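PDB 6K93: type III effector XopAI from Xanthomonas citri, which has a mono-ADP-ribosyltransferase fold and probably binds arginine-containing peptides as a type III effector delivered by the citrus pathogen. Local coordinates for residues A[223-228]-A[258-263]. Sequence-based numbering, arbitrary orientation.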
loop_
_atom_site.group_PDB
_atom_site.type_symbol
_atom_site.label_atom_id
_atom_site.label_comp_id
_atom_site.label_asym_id
_atom_site.label_seq_id
_atom_site.Cartn_x
_atom_site.Cartn_y
_atom_site.Cartn_z
ATOM N N GLY A 223 -12.768 2.505 -8.002
ATOM C CA GLY A 223 -14.016 2.984 -7.442
ATOM C C GLY A 223 -13.963 2.887 -5.932
ATOM O O GLY A 223 -13.552 1.843 -5.421
ATOM N N GLU A 224 -14.423 3.933 -5.227
ATOM C CA GLU A 224 -14.465 3.936 -3.768
ATOM C C GLU A 224 -15.713 4.671 -3.325
ATOM O O GLU A 224 -16.220 5.526 -4.045
ATOM C CB GLU A 224 -13.221 4.612 -3.163
ATOM C CG GLU A 224 -11.903 3.930 -3.425
ATOM C CD GLU A 224 -10.792 4.504 -2.632
ATOM O OE1 GLU A 224 -11.018 4.852 -1.446
ATOM O OE2 GLU A 224 -9.646 4.563 -3.140
ATOM N N ASP A 225 -16.180 4.371 -2.126
ATOM C CA ASP A 225 -17.355 5.082 -1.610
ATOM C C ASP A 225 -16.900 6.189 -0.659
ATOM O O ASP A 225 -17.036 6.107 0.560
ATOM C CB ASP A 225 -18.325 4.149 -0.911
ATOM C CG ASP A 225 -19.221 3.401 -1.861
ATOM O OD1 ASP A 225 -19.625 3.932 -2.969
ATOM O OD2 ASP A 225 -19.559 2.282 -1.505
ATOM N N GLN A 226 -16.400 7.258 -1.238
ATOM C CA GLN A 226 -15.959 8.447 -0.524
ATOM C C GLN A 226 -16.982 9.565 -0.698
ATOM O O GLN A 226 -17.750 9.590 -1.666
ATOM C CB GLN A 226 -14.583 8.925 -1.012
ATOM C CG GLN A 226 -13.458 7.900 -0.932
ATOM C CD GLN A 226 -13.004 7.576 0.499
ATOM O OE1 GLN A 226 -13.488 8.141 1.484
ATOM N NE2 GLN A 226 -12.071 6.621 0.611
ATOM N N LEU A 227 -16.983 10.487 0.252
ATOM C CA LEU A 227 -17.914 11.599 0.251
ATOM C C LEU A 227 -17.414 12.727 -0.642
ATOM O O LEU A 227 -16.214 12.828 -0.933
ATOM C CB LEU A 227 -18.092 12.095 1.672
ATOM C CG LEU A 227 -18.870 11.141 2.590
ATOM C CD1 LEU A 227 -18.525 11.462 4.026
ATOM C CD2 LEU A 227 -20.346 11.302 2.315
ATOM N N PRO A 228 -18.318 13.607 -1.069
ATOM C CA PRO A 228 -17.885 14.712 -1.935
ATOM C C PRO A 228 -16.827 15.601 -1.306
ATOM O O PRO A 228 -15.893 16.007 -2.009
ATOM C CB PRO A 228 -19.185 15.467 -2.210
ATOM C CG PRO A 228 -20.253 14.378 -2.118
ATOM C CD PRO A 228 -19.789 13.497 -0.989
ATOM N N GLN A 258 -21.547 -3.231 -7.508
ATOM C CA GLN A 258 -21.917 -1.952 -6.923
ATOM C C GLN A 258 -21.362 -0.830 -7.784
ATOM O O GLN A 258 -20.203 -0.869 -8.196
ATOM C CB GLN A 258 -21.416 -1.828 -5.476
ATOM C CG GLN A 258 -20.001 -2.344 -5.217
ATOM C CD GLN A 258 -19.606 -2.206 -3.752
ATOM O OE1 GLN A 258 -20.311 -1.562 -2.970
ATOM N NE2 GLN A 258 -18.483 -2.806 -3.379
ATOM N N GLY A 259 -22.213 0.126 -8.102
ATOM C CA GLY A 259 -21.759 1.344 -8.752
ATOM C C GLY A 259 -21.266 2.282 -7.685
ATOM O O GLY A 259 -22.033 2.667 -6.803
ATOM N N MET A 260 -19.996 2.648 -7.754
ATOM C CA MET A 260 -19.346 3.347 -6.664
ATOM C C MET A 260 -19.594 4.856 -6.712
ATOM O O MET A 260 -19.804 5.454 -7.780
ATOM C CB MET A 260 -17.850 3.047 -6.696
ATOM C CG MET A 260 -17.535 1.556 -6.662
ATOM S SD MET A 260 -18.193 0.786 -5.162
ATOM C CE MET A 260 -17.233 1.691 -3.982
ATOM N N ALA A 261 -19.541 5.484 -5.515
ATOM C CA ALA A 261 -19.831 6.909 -5.404
ATOM C C ALA A 261 -18.766 7.784 -6.066
ATOM O O ALA A 261 -19.070 8.886 -6.528
ATOM C CB ALA A 261 -19.975 7.299 -3.949
ATOM N N VAL A 262 -17.518 7.335 -6.090
ATOM C CA VAL A 262 -16.407 8.035 -6.708
ATOM C C VAL A 262 -15.682 7.040 -7.601
ATOM O O VAL A 262 -15.383 5.919 -7.179
ATOM C CB VAL A 262 -15.431 8.605 -5.672
ATOM C CG1 VAL A 262 -14.313 9.371 -6.365
ATOM C CG2 VAL A 262 -16.162 9.538 -4.720
ATOM N N GLU A 263 -15.423 7.434 -8.826
ATOM C CA GLU A 263 -14.629 6.629 -9.743
ATOM C C GLU A 263 -13.424 7.430 -10.187
ATOM O O GLU A 263 -13.466 8.660 -10.234
ATOM C CB GLU A 263 -15.405 6.198 -10.979
ATOM C CG GLU A 263 -16.487 5.196 -10.662
ATOM C CD GLU A 263 -17.376 4.866 -11.854
ATOM O OE1 GLU A 263 -17.213 5.462 -12.950
ATOM O OE2 GLU A 263 -18.245 3.981 -11.694
#
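Glu224 and Val262 form the last bridge, an antiparallel hydrogen-bonded pair, at the end of strand 218-224 and the start of strand 262-268, and they exchange both backbone bonds: Glu224 N gives its hydrogen to Val262 O (2.9 Å), and Val262 N returns one to Glu224 O (3.0 Å). Val262 O also receives a CA-H...O contact from Gly223 CA at 3.2 Å. Beyond this pair the strand pairing stops, and a side chain takes over as acceptor: Ala261 N approaches Asp225 OD1 almost in line with its C-O bond, 3.0 Å away, with an angle of 157° at the hydrogen. The Met260 chain turns twice, at chi2 (-60°) and chi3 (-63°), which curls its methyl group onto the carbonyl carbon of Glu224 and the carboxylate of Asp225; CE lies 3.4 Å from both Asp225 CG and Glu224 C, and the side chains of Met260 and Asp225 cross at about a right angle. Val262 CG2 packs against Gln226 O at 3.4 Å. The carboxylate of Glu224 is satisfied at both oxygens: Gln226 NE2 donates to Glu224 OE1 (2.9 Å), which lies close to the plane of the Gln226 amide, and OE2 forms a salt bridge to Arg245. The Asp225 carboxylate thus accepts its bond just past the end of strand 218-224, an outermost strand of the mixed five-stranded sheet within this chain, in the mono-ADP-ribosyltransferase fold.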